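Local coordinates for glycoside hydrolase family 16 protein (Akkermansia muciniphila, PDB 6T2N) that probably acts as an endo-beta-galactosidase that cuts within the O-glycan chains of mucin, an early step in mucin breakdown by human gut bacteria, at residues R151-K156 with D222-Y227; P162-L167 with D181-I186; P190-S195 with G212-I217; D234-M239 with K246-N251. One frame throughout, in Å; residues are numbered along the deposited sequence.

The four contacts sample both sheets of the beta-sandwich expected for glycoside hydrolase family 16. Contacts 1 and 4 share one antiparallel sheet, where strands 225-231 and 235-240 are neighbours; contacts 2 and 3 share the facing sheet, Ser195 OG bonding Met182 O. Contact 2, its centre about 4 Å from that of the chain, is buried, with aliphatic and sulfur packing on one face and Asp181 and Glu184 beside Trp165 on the other. Contact 3 lies at the surface, 1 and 4 are partly buried. In contacts 3 and 4 mostly apolar residues turn inward and most polar ones outward; contact 1 instead joins an Arg-Phe-Lys cluster near the calcium to a short backbone pairing. Tyr227, Leu238 and Met182 bring the sheets together.

Contact 1: residues R151-K156 with D222-Y227; sequences RAKVPK and DDFHTY
One face of the Arg151 guanidinium lies against CB of Phe224, which sits 3.3 Å from CZ and toward the rim of the group, while OG1 of Thr226 lies in plane at its edge. The phenyl ring is tilted 22° from the guanidinium. One face of that ring takes CB of Lys153, 3.8 Å from the ring centroid and almost on its normal, a CH-pi contact. Lys153 then runs on beside the backbone, its CD 3.2 Å from O of Asp222. Arg151 reaches Phe224 because its CG is trans to the backbone N (chi1 -168°) and the chain bends at the next bond. With a serine at Arg151, Phe224 CB would probably lose its flat cover and Asp297 its distant positive partner. Between these side chains the backbones are tied by a reciprocal pair, Ala152 N to His225 O at 3.1 Å and His225 N to Ala152 O at 3.2 Å. The edge of the Tyr227 ring meets the same Ala152 O, with CE2 at 3.9 Å. Strand 146-153 is thus held between 225-231 and 292-302. From the latter, Asp297, a ligand of the bound calcium ion, touches Phe224 and makes a long, weak ion pair with Arg151, while Tyr227 and Val154 pack on Ile164 and Pro162 of strand 160-168 in the opposing sheet.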
loop_
_atom_site.group_PDB
_atom_site.type_symbol
_atom_site.label_atom_id
_atom_site.label_comp_id
_atom_site.label_asym_id
_atom_site.label_seq_id
_atom_site.Cartn_x
_atom_site.Cartn_y
_atom_site.Cartn_z
ATOM N N ARG A 151 6.912 8.065 -5.320
ATOM C CA ARG A 151 6.674 9.528 -5.364
ATOM C C ARG A 151 5.226 9.806 -5.749
ATOM O O ARG A 151 4.812 9.277 -6.817
ATOM C CB ARG A 151 7.591 10.229 -6.351
ATOM C CG ARG A 151 7.515 11.730 -6.143
ATOM C CD ARG A 151 8.853 12.424 -6.006
ATOM N NE ARG A 151 8.683 13.870 -5.942
ATOM C CZ ARG A 151 8.271 14.602 -6.978
ATOM N NH1 ARG A 151 7.949 14.032 -8.133
ATOM N NH2 ARG A 151 8.138 15.905 -6.851
ATOM N N ALA A 152 4.509 10.585 -4.908
ATOM C CA ALA A 152 3.036 10.748 -4.990
ATOM C C ALA A 152 2.532 12.062 -4.367
ATOM O O ALA A 152 2.945 12.455 -3.233
ATOM C CB ALA A 152 2.370 9.549 -4.352
ATOM N N LYS A 153 1.587 12.685 -5.069
ATOM C CA LYS A 153 0.758 13.794 -4.547
ATOM C C LYS A 153 -0.572 13.218 -4.071
ATOM O O LYS A 153 -1.106 12.350 -4.755
ATOM C CB LYS A 153 0.478 14.832 -5.627
ATOM C CG LYS A 153 0.230 16.210 -5.040
ATOM C CD LYS A 153 0.122 17.350 -6.039
ATOM C CE LYS A 153 -1.303 17.855 -6.063
ATOM N NZ LYS A 153 -1.458 19.005 -6.975
ATOM N N VAL A 154 -1.072 13.649 -2.920
ATOM C CA VAL A 154 -2.283 13.022 -2.320
ATOM C C VAL A 154 -3.431 14.003 -2.447
ATOM O O VAL A 154 -3.245 15.230 -2.407
ATOM C CB VAL A 154 -2.142 12.556 -0.851
ATOM C CG1 VAL A 154 -1.195 11.371 -0.720
ATOM C CG2 VAL A 154 -1.783 13.662 0.145
ATOM N N PRO A 155 -4.655 13.448 -2.601
ATOM C CA PRO A 155 -5.860 14.263 -2.726
ATOM C C PRO A 155 -6.078 14.892 -1.357
ATOM O O PRO A 155 -5.450 14.466 -0.465
ATOM C CB PRO A 155 -6.932 13.233 -3.071
ATOM C CG PRO A 155 -6.420 11.959 -2.405
ATOM C CD PRO A 155 -4.935 11.998 -2.673
ATOM N N LYS A 156 -6.967 15.864 -1.242
ATOM C CA LYS A 156 -7.393 16.400 0.078
ATOM C C LYS A 156 -8.869 16.796 -0.038
ATOM O O LYS A 156 -9.163 17.792 -0.754
ATOM C CB LYS A 156 -6.509 17.574 0.515
ATOM C CG LYS A 156 -7.058 18.391 1.670
ATOM C CD LYS A 156 -6.201 19.546 2.082
ATOM C CE LYS A 156 -6.458 19.923 3.522
ATOM N NZ LYS A 156 -6.161 21.348 3.781
ATOM N N ASP A 222 -0.210 19.965 -1.252
ATOM C CA ASP A 222 0.328 20.879 -2.304
ATOM C C ASP A 222 1.305 20.120 -3.222
ATOM O O ASP A 222 0.958 19.929 -4.415
ATOM C CB ASP A 222 0.980 22.150 -1.749
ATOM C CG ASP A 222 0.032 23.053 -0.973
ATOM O OD1 ASP A 222 -1.140 22.636 -0.709
ATOM O OD2 ASP A 222 0.481 24.160 -0.616
ATOM N N ASP A 223 2.462 19.675 -2.709
ATOM C CA ASP A 223 3.507 19.035 -3.555
ATOM C C ASP A 223 3.515 17.513 -3.435
ATOM O O ASP A 223 2.870 16.926 -2.534
ATOM C CB ASP A 223 4.914 19.506 -3.236
ATOM C CG ASP A 223 5.053 21.003 -3.326
ATOM O OD1 ASP A 223 4.580 21.606 -4.311
ATOM O OD2 ASP A 223 5.615 21.547 -2.402
ATOM N N PHE A 224 4.200 16.931 -4.410
ATOM C CA PHE A 224 4.627 15.521 -4.464
ATOM C C PHE A 224 5.681 15.303 -3.369
ATOM O O PHE A 224 6.552 16.169 -3.118
ATOM C CB PHE A 224 5.236 15.216 -5.840
ATOM C CG PHE A 224 4.295 14.874 -6.971
ATOM C CD1 PHE A 224 3.682 15.866 -7.722
ATOM C CD2 PHE A 224 4.054 13.549 -7.306
ATOM C CE1 PHE A 224 2.835 15.538 -8.769
ATOM C CE2 PHE A 224 3.189 13.219 -8.341
ATOM C CZ PHE A 224 2.585 14.216 -9.080
ATOM N N HIS A 225 5.634 14.132 -2.750
ATOM C CA HIS A 225 6.609 13.672 -1.749
ATOM C C HIS A 225 6.989 12.237 -2.054
ATOM O O HIS A 225 6.110 11.475 -2.469
ATOM C CB HIS A 225 5.983 13.807 -0.394
ATOM C CG HIS A 225 5.733 15.221 -0.031
ATOM N ND1 HIS A 225 4.486 15.778 -0.129
ATOM C CD2 HIS A 225 6.548 16.164 0.474
ATOM C CE1 HIS A 225 4.534 17.029 0.280
ATOM N NE2 HIS A 225 5.792 17.277 0.670
ATOM N N THR A 226 8.268 11.903 -1.873
ATOM C CA THR A 226 8.813 10.537 -2.064
ATOM C C THR A 226 8.694 9.749 -0.760
ATOM O O THR A 226 9.122 10.258 0.315
ATOM C CB THR A 226 10.266 10.579 -2.495
ATOM O OG1 THR A 226 10.438 11.635 -3.440
ATOM C CG2 THR A 226 10.665 9.238 -3.057
ATOM N N TYR A 227 8.072 8.581 -0.851
ATOM C CA TYR A 227 7.846 7.651 0.279
ATOM C C TYR A 227 8.837 6.514 0.057
ATOM O O TYR A 227 8.885 5.991 -1.027
ATOM C CB TYR A 227 6.364 7.261 0.328
ATOM C CG TYR A 227 5.418 8.411 0.577
ATOM C CD1 TYR A 227 5.195 8.919 1.845
ATOM C CD2 TYR A 227 4.756 9.029 -0.471
ATOM C CE1 TYR A 227 4.343 9.993 2.075
ATOM C CE2 TYR A 227 3.907 10.114 -0.262
ATOM C CZ TYR A 227 3.690 10.605 1.018
ATOM O OH TYR A 227 2.847 11.672 1.211
#

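Contact 2: residues P162-L167 with D181-I186; sequences PAIWLL and DMLENI
O of Ile164 receives the N-H of Leu183 at 3.1 Å, in the carbonyl plane on a lone pair and nearly straight at 176°, while N of Met182 comes to 2.9 Å from the same oxygen. The register shifts by one between Ile164 and Trp165, and Met182 and Leu183 both face Ile164, a classic beta bulge. The returning bond, Ile164 N to Leu183 O, measures 3.0 Å, and a weak one from Asn185 N to Pro162 O continues the pairing. Ile164 spreads its two branches over the bulge. Its CD1 meets CD2 of Leu183 at 3.7 Å, and its CG2, anti to the main-chain N, lies 4.0 Å from SD of Met182. That sulfur also reaches CD1 of Leu166, at 3.8 Å. If Ile164 were an alanine, Leu183 and the Met182 sulfur would probably lose a shared partner, and a gap is likely to open beneath Tyr227 and Phe294 of the facing sheet. The other face carries Ala163, Trp165, Asp181 and Glu184. There CB of Ala163 touches CG of Glu184 at 4.1 Å, and OD1 of Asp181 stands 3.7 Å from CB of Trp165. Asp181 OD2 is bonded to His198, and Trp165 NE1 to Asn272. The extra residue of the bulge explains how Asp181 and Glu184, three positions apart, come out on one face. With Glu179 nearby, the sequence fits the Glu-x-Asp-x-x-Glu signature of bulged family 16 enzymes, so this contact probably shapes the active-site floor, with an apolar layer on one side and the acids on the other.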
loop_
_atom_site.group_PDB
_atom_site.type_symbol
_atom_site.label_atom_id
_atom_site.label_comp_id
_atom_site.label_asym_id
_atom_site.label_seq_id
_atom_site.Cartn_x
_atom_site.Cartn_y
_atom_site.Cartn_z
ATOM N N PRO A 162 -5.870 7.846 0.917
ATOM C CA PRO A 162 -4.831 7.381 0.024
ATOM C C PRO A 162 -3.892 6.526 0.868
ATOM O O PRO A 162 -3.690 6.833 2.044
ATOM C CB PRO A 162 -4.162 8.668 -0.494
ATOM C CG PRO A 162 -4.552 9.774 0.511
ATOM C CD PRO A 162 -5.688 9.234 1.355
ATOM N N ALA A 163 -3.313 5.518 0.233
ATOM C CA ALA A 163 -2.424 4.547 0.887
ATOM C C ALA A 163 -1.428 4.009 -0.132
ATOM O O ALA A 163 -1.843 3.705 -1.252
ATOM C CB ALA A 163 -3.238 3.449 1.483
ATOM N N ILE A 164 -0.162 3.939 0.274
ATOM C CA ILE A 164 0.905 3.098 -0.328
ATOM C C ILE A 164 1.223 2.012 0.692
ATOM O O ILE A 164 1.657 2.357 1.779
ATOM C CB ILE A 164 2.110 3.989 -0.625
ATOM C CG1 ILE A 164 1.680 5.121 -1.550
ATOM C CG2 ILE A 164 3.310 3.216 -1.146
ATOM C CD1 ILE A 164 2.593 6.317 -1.452
ATOM N N TRP A 165 1.015 0.746 0.347
ATOM C CA TRP A 165 1.233 -0.330 1.331
ATOM C C TRP A 165 1.444 -1.703 0.686
ATOM O O TRP A 165 1.133 -1.885 -0.479
ATOM C CB TRP A 165 0.096 -0.276 2.324
ATOM C CG TRP A 165 -1.221 -0.511 1.695
ATOM C CD1 TRP A 165 -1.836 0.283 0.787
ATOM C CD2 TRP A 165 -2.111 -1.607 1.941
ATOM N NE1 TRP A 165 -3.027 -0.268 0.434
ATOM C CE2 TRP A 165 -3.230 -1.417 1.131
ATOM C CE3 TRP A 165 -2.066 -2.741 2.752
ATOM C CZ2 TRP A 165 -4.293 -2.304 1.105
ATOM C CZ3 TRP A 165 -3.126 -3.610 2.735
ATOM C CH2 TRP A 165 -4.228 -3.389 1.921
ATOM N N LEU A 166 2.100 -2.584 1.439
ATOM C CA LEU A 166 2.527 -3.953 1.046
ATOM C C LEU A 166 2.047 -4.970 2.098
ATOM O O LEU A 166 2.034 -4.642 3.280
ATOM C CB LEU A 166 4.051 -3.985 0.950
ATOM C CG LEU A 166 4.683 -2.908 0.068
ATOM C CD1 LEU A 166 5.128 -1.674 0.859
ATOM C CD2 LEU A 166 5.847 -3.482 -0.711
ATOM N N LEU A 167 1.615 -6.133 1.614
ATOM C CA LEU A 167 1.147 -7.330 2.357
ATOM C C LEU A 167 2.099 -8.478 2.015
ATOM O O LEU A 167 2.431 -8.606 0.804
ATOM C CB LEU A 167 -0.259 -7.720 1.891
ATOM C CG LEU A 167 -1.423 -6.877 2.411
ATOM C CD1 LEU A 167 -2.695 -7.098 1.575
ATOM C CD2 LEU A 167 -1.674 -7.159 3.883
ATOM N N ASP A 181 2.803 -0.324 5.759
ATOM C CA ASP A 181 2.061 0.880 5.353
ATOM C C ASP A 181 3.046 2.039 5.174
ATOM O O ASP A 181 3.328 2.728 6.203
ATOM C CB ASP A 181 1.056 1.195 6.467
ATOM C CG ASP A 181 0.092 0.029 6.767
ATOM O OD1 ASP A 181 0.087 -0.924 5.955
ATOM O OD2 ASP A 181 -0.704 0.158 7.735
ATOM N N MET A 182 3.581 2.255 3.960
ATOM C CA MET A 182 4.554 3.372 3.747
ATOM C C MET A 182 3.792 4.703 3.941
ATOM O O MET A 182 4.317 5.613 4.674
ATOM C CB MET A 182 5.285 3.300 2.396
ATOM C CG MET A 182 5.842 1.924 2.072
ATOM S SD MET A 182 6.676 1.736 0.436
ATOM C CE MET A 182 7.452 3.350 0.220
ATOM N N LEU A 183 2.564 4.788 3.401
ATOM C CA LEU A 183 1.689 5.976 3.578
ATOM C C LEU A 183 0.248 5.574 3.873
ATOM O O LEU A 183 -0.317 4.775 3.107
ATOM C CB LEU A 183 1.717 6.840 2.315
ATOM C CG LEU A 183 0.555 7.829 2.175
ATOM C CD1 LEU A 183 0.669 8.934 3.214
ATOM C CD2 LEU A 183 0.515 8.409 0.775
ATOM N N GLU A 184 -0.312 6.210 4.898
ATOM C CA GLU A 184 -1.764 6.359 5.093
ATOM C C GLU A 184 -2.029 7.763 5.613
ATOM O O GLU A 184 -1.244 8.243 6.458
ATOM C CB GLU A 184 -2.245 5.298 6.058
ATOM C CG GLU A 184 -2.271 3.922 5.451
ATOM C CD GLU A 184 -2.603 2.891 6.495
ATOM O OE1 GLU A 184 -1.895 2.837 7.575
ATOM O OE2 GLU A 184 -3.595 2.216 6.278
ATOM N N ASN A 185 -3.066 8.409 5.087
ATOM C CA ASN A 185 -3.401 9.826 5.388
ATOM C C ASN A 185 -4.884 9.824 5.674
ATOM O O ASN A 185 -5.520 9.046 4.970
ATOM C CB ASN A 185 -3.044 10.700 4.183
ATOM C CG ASN A 185 -3.398 12.161 4.338
ATOM O OD1 ASN A 185 -2.873 12.866 5.205
ATOM N ND2 ASN A 185 -4.297 12.618 3.482
ATOM N N ILE A 186 -5.421 10.609 6.609
ATOM C CA ILE A 186 -6.914 10.676 6.676
ATOM C C ILE A 186 -7.404 12.127 6.787
ATOM O O ILE A 186 -6.705 12.933 7.437
ATOM C CB ILE A 186 -7.453 9.751 7.779
ATOM C CG1 ILE A 186 -6.847 10.082 9.145
ATOM C CG2 ILE A 186 -7.247 8.268 7.418
ATOM C CD1 ILE A 186 -7.643 9.515 10.310
#

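Contact 3: residues P190-S195 with G212-I217; sequences PDVVYS and GGTVKI
Asp191 leans over the end of strand 212-216 toward Ile217. Its CB meets O of Ile217 and, at 4.0 Å, CE of Lys216; CG lies 3.3 Å from that same carbonyl oxygen. At the tip the two carboxylate oxygens turn to the backbone beyond: OD1 is hydrogen-bonded to N of Leu220 and OD2, weakly, to N of Asn219. Lys216 contributes aliphatic chain rather than charge, since its NZ stays 5.0 Å from Asp191 OD2. Below this end the antiparallel strands are regularly bonded, from Ile217 N to Asp191 O at 2.7 Å through the reciprocal pair of Val193 and Val215 to that of Ser195 and Gly213. In Val192 a chi1 of 178° swings CG1 away from the backbone N, 4.0 Å from CB of Thr214. On the reverse face CB of Val193 approaches CG2 of Val215 at 4.3 Å, and Ile217 joins them in packing on Val240 of the opposing sheet. This is the chemistry of a strand pair at the edge of one sheet: Val193, Val215 and Ile217 turn inward with Ser195, whose OG bonds O of Met182; Val192, Tyr194, Thr214 and Lys216 are on the outer face; and Asp191 secures the chain beside the sheet.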
loop_
_atom_site.group_PDB
_atom_site.type_symbol
_atom_site.label_atom_id
_atom_site.label_comp_id
_atom_site.label_asym_id
_atom_site.label_seq_id
_atom_site.Cartn_x
_atom_site.Cartn_y
_atom_site.Cartn_z
ATOM N N PRO A 190 -5.078 15.913 7.775
ATOM C CA PRO A 190 -4.617 15.766 6.391
ATOM C C PRO A 190 -3.150 16.128 6.112
ATOM O O PRO A 190 -2.706 15.812 5.019
ATOM C CB PRO A 190 -5.481 16.779 5.630
ATOM C CG PRO A 190 -5.735 17.876 6.637
ATOM C CD PRO A 190 -5.744 17.208 7.995
ATOM N N ASP A 191 -2.473 16.796 7.058
ATOM C CA ASP A 191 -1.010 17.084 6.987
ATOM C C ASP A 191 -0.189 15.972 7.685
ATOM O O ASP A 191 1.053 16.042 7.687
ATOM C CB ASP A 191 -0.712 18.476 7.562
ATOM C CG ASP A 191 -1.130 19.622 6.650
ATOM O OD1 ASP A 191 -1.433 19.321 5.482
ATOM O OD2 ASP A 191 -1.142 20.815 7.123
ATOM N N VAL A 192 -0.846 14.965 8.258
ATOM C CA VAL A 192 -0.152 13.864 8.969
ATOM C C VAL A 192 -0.054 12.652 8.047
ATOM O O VAL A 192 -1.136 12.156 7.567
ATOM C CB VAL A 192 -0.865 13.484 10.275
ATOM C CG1 VAL A 192 -0.149 12.325 10.956
ATOM C CG2 VAL A 192 -1.018 14.660 11.223
ATOM N N VAL A 193 1.189 12.176 7.914
ATOM C CA VAL A 193 1.615 10.868 7.333
ATOM C C VAL A 193 1.782 9.846 8.465
ATOM O O VAL A 193 2.662 10.089 9.357
ATOM C CB VAL A 193 2.961 10.987 6.588
ATOM C CG1 VAL A 193 3.392 9.659 6.000
ATOM C CG2 VAL A 193 2.958 12.044 5.498
ATOM N N TYR A 194 1.025 8.740 8.379
ATOM C CA TYR A 194 1.155 7.493 9.166
ATOM C C TYR A 194 1.920 6.448 8.369
ATOM O O TYR A 194 1.466 6.107 7.296
ATOM C CB TYR A 194 -0.225 6.903 9.444
ATOM C CG TYR A 194 -1.037 7.694 10.433
ATOM C CD1 TYR A 194 -1.809 8.777 10.031
ATOM C CD2 TYR A 194 -1.017 7.381 11.786
ATOM C CE1 TYR A 194 -2.528 9.537 10.946
ATOM C CE2 TYR A 194 -1.734 8.129 12.708
ATOM C CZ TYR A 194 -2.493 9.214 12.294
ATOM O OH TYR A 194 -3.204 9.946 13.209
ATOM N N SER A 195 3.021 5.925 8.901
ATOM C CA SER A 195 3.690 4.672 8.454
ATOM C C SER A 195 3.700 3.679 9.620
ATOM O O SER A 195 3.777 4.127 10.802
ATOM C CB SER A 195 5.049 4.947 7.958
ATOM O OG SER A 195 5.095 6.256 7.397
ATOM N N GLY A 212 3.666 1.885 14.712
ATOM C CA GLY A 212 3.570 2.929 13.679
ATOM C C GLY A 212 4.082 4.243 14.193
ATOM O O GLY A 212 4.024 4.467 15.367
ATOM N N GLY A 213 4.602 5.085 13.326
ATOM C CA GLY A 213 4.934 6.477 13.666
ATOM C C GLY A 213 4.197 7.414 12.745
ATOM O O GLY A 213 3.377 6.931 11.971
ATOM N N THR A 214 4.477 8.698 12.871
ATOM C CA THR A 214 3.792 9.816 12.198
ATOM C C THR A 214 4.836 10.896 11.906
ATOM O O THR A 214 5.700 11.115 12.755
ATOM C CB THR A 214 2.661 10.362 13.084
ATOM O OG1 THR A 214 3.039 11.532 13.829
ATOM C CG2 THR A 214 2.175 9.333 14.069
ATOM N N VAL A 215 4.759 11.570 10.766
ATOM C CA VAL A 215 5.288 12.962 10.657
ATOM C C VAL A 215 4.165 13.853 10.109
ATOM O O VAL A 215 3.308 13.354 9.319
ATOM C CB VAL A 215 6.583 13.052 9.831
ATOM C CG1 VAL A 215 7.593 12.042 10.306
ATOM C CG2 VAL A 215 6.346 12.873 8.345
ATOM N N LYS A 216 4.136 15.094 10.597
ATOM C CA LYS A 216 3.322 16.207 10.066
ATOM C C LYS A 216 4.156 16.848 8.955
ATOM O O LYS A 216 5.302 17.204 9.223
ATOM C CB LYS A 216 2.950 17.189 11.184
ATOM C CG LYS A 216 1.874 18.206 10.815
ATOM C CD LYS A 216 0.974 18.710 11.955
ATOM C CE LYS A 216 -0.396 19.171 11.464
ATOM N NZ LYS A 216 -0.850 20.452 12.068
ATOM N N ILE A 217 3.627 16.927 7.735
ATOM C CA ILE A 217 4.153 17.850 6.691
ATOM C C ILE A 217 3.084 18.923 6.413
ATOM O O ILE A 217 1.950 18.563 6.124
ATOM C CB ILE A 217 4.575 17.036 5.466
ATOM C CG1 ILE A 217 5.787 16.186 5.801
ATOM C CG2 ILE A 217 4.866 17.936 4.281
ATOM C CD1 ILE A 217 6.107 15.153 4.749
#

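Contact 4: residues D234-M239 with K246-N251; sequences DSIKLM and KSIDLN
Strands 235-239 and 246-249 run antiparallel at 176°, their axes 4.8 Å apart, as the two arms of a hairpin joined by backbone bonds in both directions. Ile236 and Ile248, a hydrogen-bonded pair, lie side by side and point the same way, with CB of Ile236 3.6 Å from CG2 of Ile248. That methyl occupies the place between the backbone N and the carbonyl carbon of Ile248, which turns it toward its neighbour across the hairpin. Leu250 extends the apolar row: its CD1 approaches CG1 of Ile236 at 4.0 Å, and its CD2 rests 3.9 Å from N of Ser235. Further along, CB of Leu238 sits 3.6 Å from O of Lys246, whose own chain starts on this apolar face before it leads away toward Phe197 and Arg211. The opposite face bears Ser235, Lys237, Ser247 and Asp249. Where the second strand ends, OD1 of Asp249 accepts the N-H of Asn251 at 2.9 Å, met from above the carboxylate plane, and this closes an Asx turn. Just beside it, N of Leu250 bonds O of Asp234 at 2.8 Å. The turn thus uses an acid to satisfy a backbone N-H as the chain leaves the sheet, while Leu250 is kept against the hairpin. The contact is largely amphipathic: Ile236 and Leu238 press on Phe197 of the opposing sheet and Ile248 and Leu250 on Phe263, whereas hydroxyl and charged groups line the outer face, a division consistent with hairpin strands that cover one side of a sandwich core.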
loop_
_atom_site.group_PDB
_atom_site.type_symbol
_atom_site.label_atom_id
_atom_site.label_comp_id
_atom_site.label_asym_id
_atom_site.label_seq_id
_atom_site.Cartn_x
_atom_site.Cartn_y
_atom_site.Cartn_z
ATOM N N ASP A 234 17.607 -7.372 8.801
ATOM C CA ASP A 234 17.834 -6.857 10.172
ATOM C C ASP A 234 16.891 -5.695 10.536
ATOM O O ASP A 234 16.559 -5.614 11.764
ATOM C CB ASP A 234 19.283 -6.442 10.354
ATOM C CG ASP A 234 20.206 -7.603 10.694
ATOM O OD1 ASP A 234 19.935 -8.345 11.682
ATOM O OD2 ASP A 234 21.186 -7.770 9.971
ATOM N N SER A 235 16.479 -4.835 9.578
ATOM C CA SER A 235 15.482 -3.750 9.835
ATOM C C SER A 235 14.618 -3.377 8.614
ATOM O O SER A 235 14.999 -3.682 7.466
ATOM C CB SER A 235 16.167 -2.519 10.359
ATOM O OG SER A 235 17.019 -1.992 9.359
ATOM N N ILE A 236 13.509 -2.673 8.888
ATOM C CA ILE A 236 12.762 -1.838 7.916
ATOM C C ILE A 236 12.654 -0.384 8.401
ATOM O O ILE A 236 12.164 -0.151 9.518
ATOM C CB ILE A 236 11.382 -2.411 7.653
ATOM C CG1 ILE A 236 11.452 -3.892 7.321
ATOM C CG2 ILE A 236 10.726 -1.627 6.517
ATOM C CD1 ILE A 236 10.108 -4.529 7.278
ATOM N N LYS A 237 13.095 0.542 7.537
ATOM C CA LYS A 237 12.954 2.013 7.651
ATOM C C LYS A 237 11.825 2.406 6.700
ATOM O O LYS A 237 11.869 1.911 5.585
ATOM C CB LYS A 237 14.254 2.731 7.247
ATOM C CG LYS A 237 15.359 2.756 8.296
ATOM C CD LYS A 237 16.787 2.429 7.805
ATOM C CE LYS A 237 17.624 1.686 8.853
ATOM N NZ LYS A 237 19.091 1.681 8.592
ATOM N N LEU A 238 10.867 3.222 7.169
ATOM C CA LEU A 238 9.799 3.913 6.401
ATOM C C LEU A 238 9.983 5.418 6.543
ATOM O O LEU A 238 9.785 5.972 7.657
ATOM C CB LEU A 238 8.428 3.527 6.938
ATOM C CG LEU A 238 8.116 2.040 6.869
ATOM C CD1 LEU A 238 6.705 1.796 7.324
ATOM C CD2 LEU A 238 8.292 1.441 5.492
ATOM N N MET A 239 10.307 6.054 5.420
ATOM C CA MET A 239 10.518 7.514 5.348
ATOM C C MET A 239 9.526 8.159 4.384
ATOM O O MET A 239 8.943 7.444 3.516
ATOM C CB MET A 239 11.934 7.833 4.876
ATOM C CG MET A 239 13.033 7.461 5.877
ATOM S SD MET A 239 14.625 7.352 5.031
ATOM C CE MET A 239 14.418 5.746 4.266
ATOM N N LYS A 246 8.966 5.575 10.776
ATOM C CA LYS A 246 9.013 4.395 11.653
ATOM C C LYS A 246 10.098 3.421 11.174
ATOM O O LYS A 246 10.234 3.160 10.000
ATOM C CB LYS A 246 7.603 3.836 11.703
ATOM C CG LYS A 246 7.392 2.774 12.736
ATOM C CD LYS A 246 7.385 3.317 14.138
ATOM C CE LYS A 246 7.627 2.207 15.142
ATOM N NZ LYS A 246 7.059 2.545 16.458
ATOM N N SER A 247 10.939 2.995 12.098
ATOM C CA SER A 247 11.885 1.867 11.946
ATOM C C SER A 247 11.310 0.706 12.750
ATOM O O SER A 247 10.660 0.982 13.755
ATOM C CB SER A 247 13.249 2.231 12.468
ATOM O OG SER A 247 13.429 1.705 13.792
ATOM N N ILE A 248 11.607 -0.516 12.339
ATOM C CA ILE A 248 11.386 -1.758 13.114
ATOM C C ILE A 248 12.698 -2.560 13.109
ATOM O O ILE A 248 13.354 -2.541 12.071
ATOM C CB ILE A 248 10.198 -2.466 12.458
ATOM C CG1 ILE A 248 9.705 -3.603 13.345
ATOM C CG2 ILE A 248 10.520 -2.954 11.058
ATOM C CD1 ILE A 248 8.574 -4.376 12.710
ATOM N N ASP A 249 13.154 -3.135 14.242
ATOM C CA ASP A 249 14.303 -4.089 14.246
ATOM C C ASP A 249 13.681 -5.478 14.032
ATOM O O ASP A 249 12.788 -5.854 14.818
ATOM C CB ASP A 249 15.201 -3.882 15.474
ATOM C CG ASP A 249 16.226 -4.978 15.762
ATOM O OD1 ASP A 249 16.298 -5.958 14.933
ATOM O OD2 ASP A 249 16.937 -4.869 16.843
ATOM N N LEU A 250 14.048 -6.188 12.958
ATOM C CA LEU A 250 13.425 -7.514 12.617
ATOM C C LEU A 250 13.879 -8.634 13.617
ATOM O O LEU A 250 13.235 -9.734 13.658
ATOM C CB LEU A 250 13.768 -7.853 11.158
ATOM C CG LEU A 250 12.755 -7.434 10.091
ATOM C CD1 LEU A 250 11.946 -6.222 10.516
ATOM C CD2 LEU A 250 13.462 -7.161 8.770
ATOM N N ASN A 251 14.921 -8.404 14.432
ATOM C CA ASN A 251 15.352 -9.374 15.512
ATOM C C ASN A 251 14.340 -9.435 16.716
ATOM O O ASN A 251 14.217 -10.367 17.389
ATOM C CB ASN A 251 16.824 -9.203 16.091
ATOM C CG ASN A 251 17.808 -9.432 14.752
ATOM O OD1 ASN A 251 18.398 -8.527 14.159
ATOM N ND2 ASN A 251 18.019 -10.581 14.271
#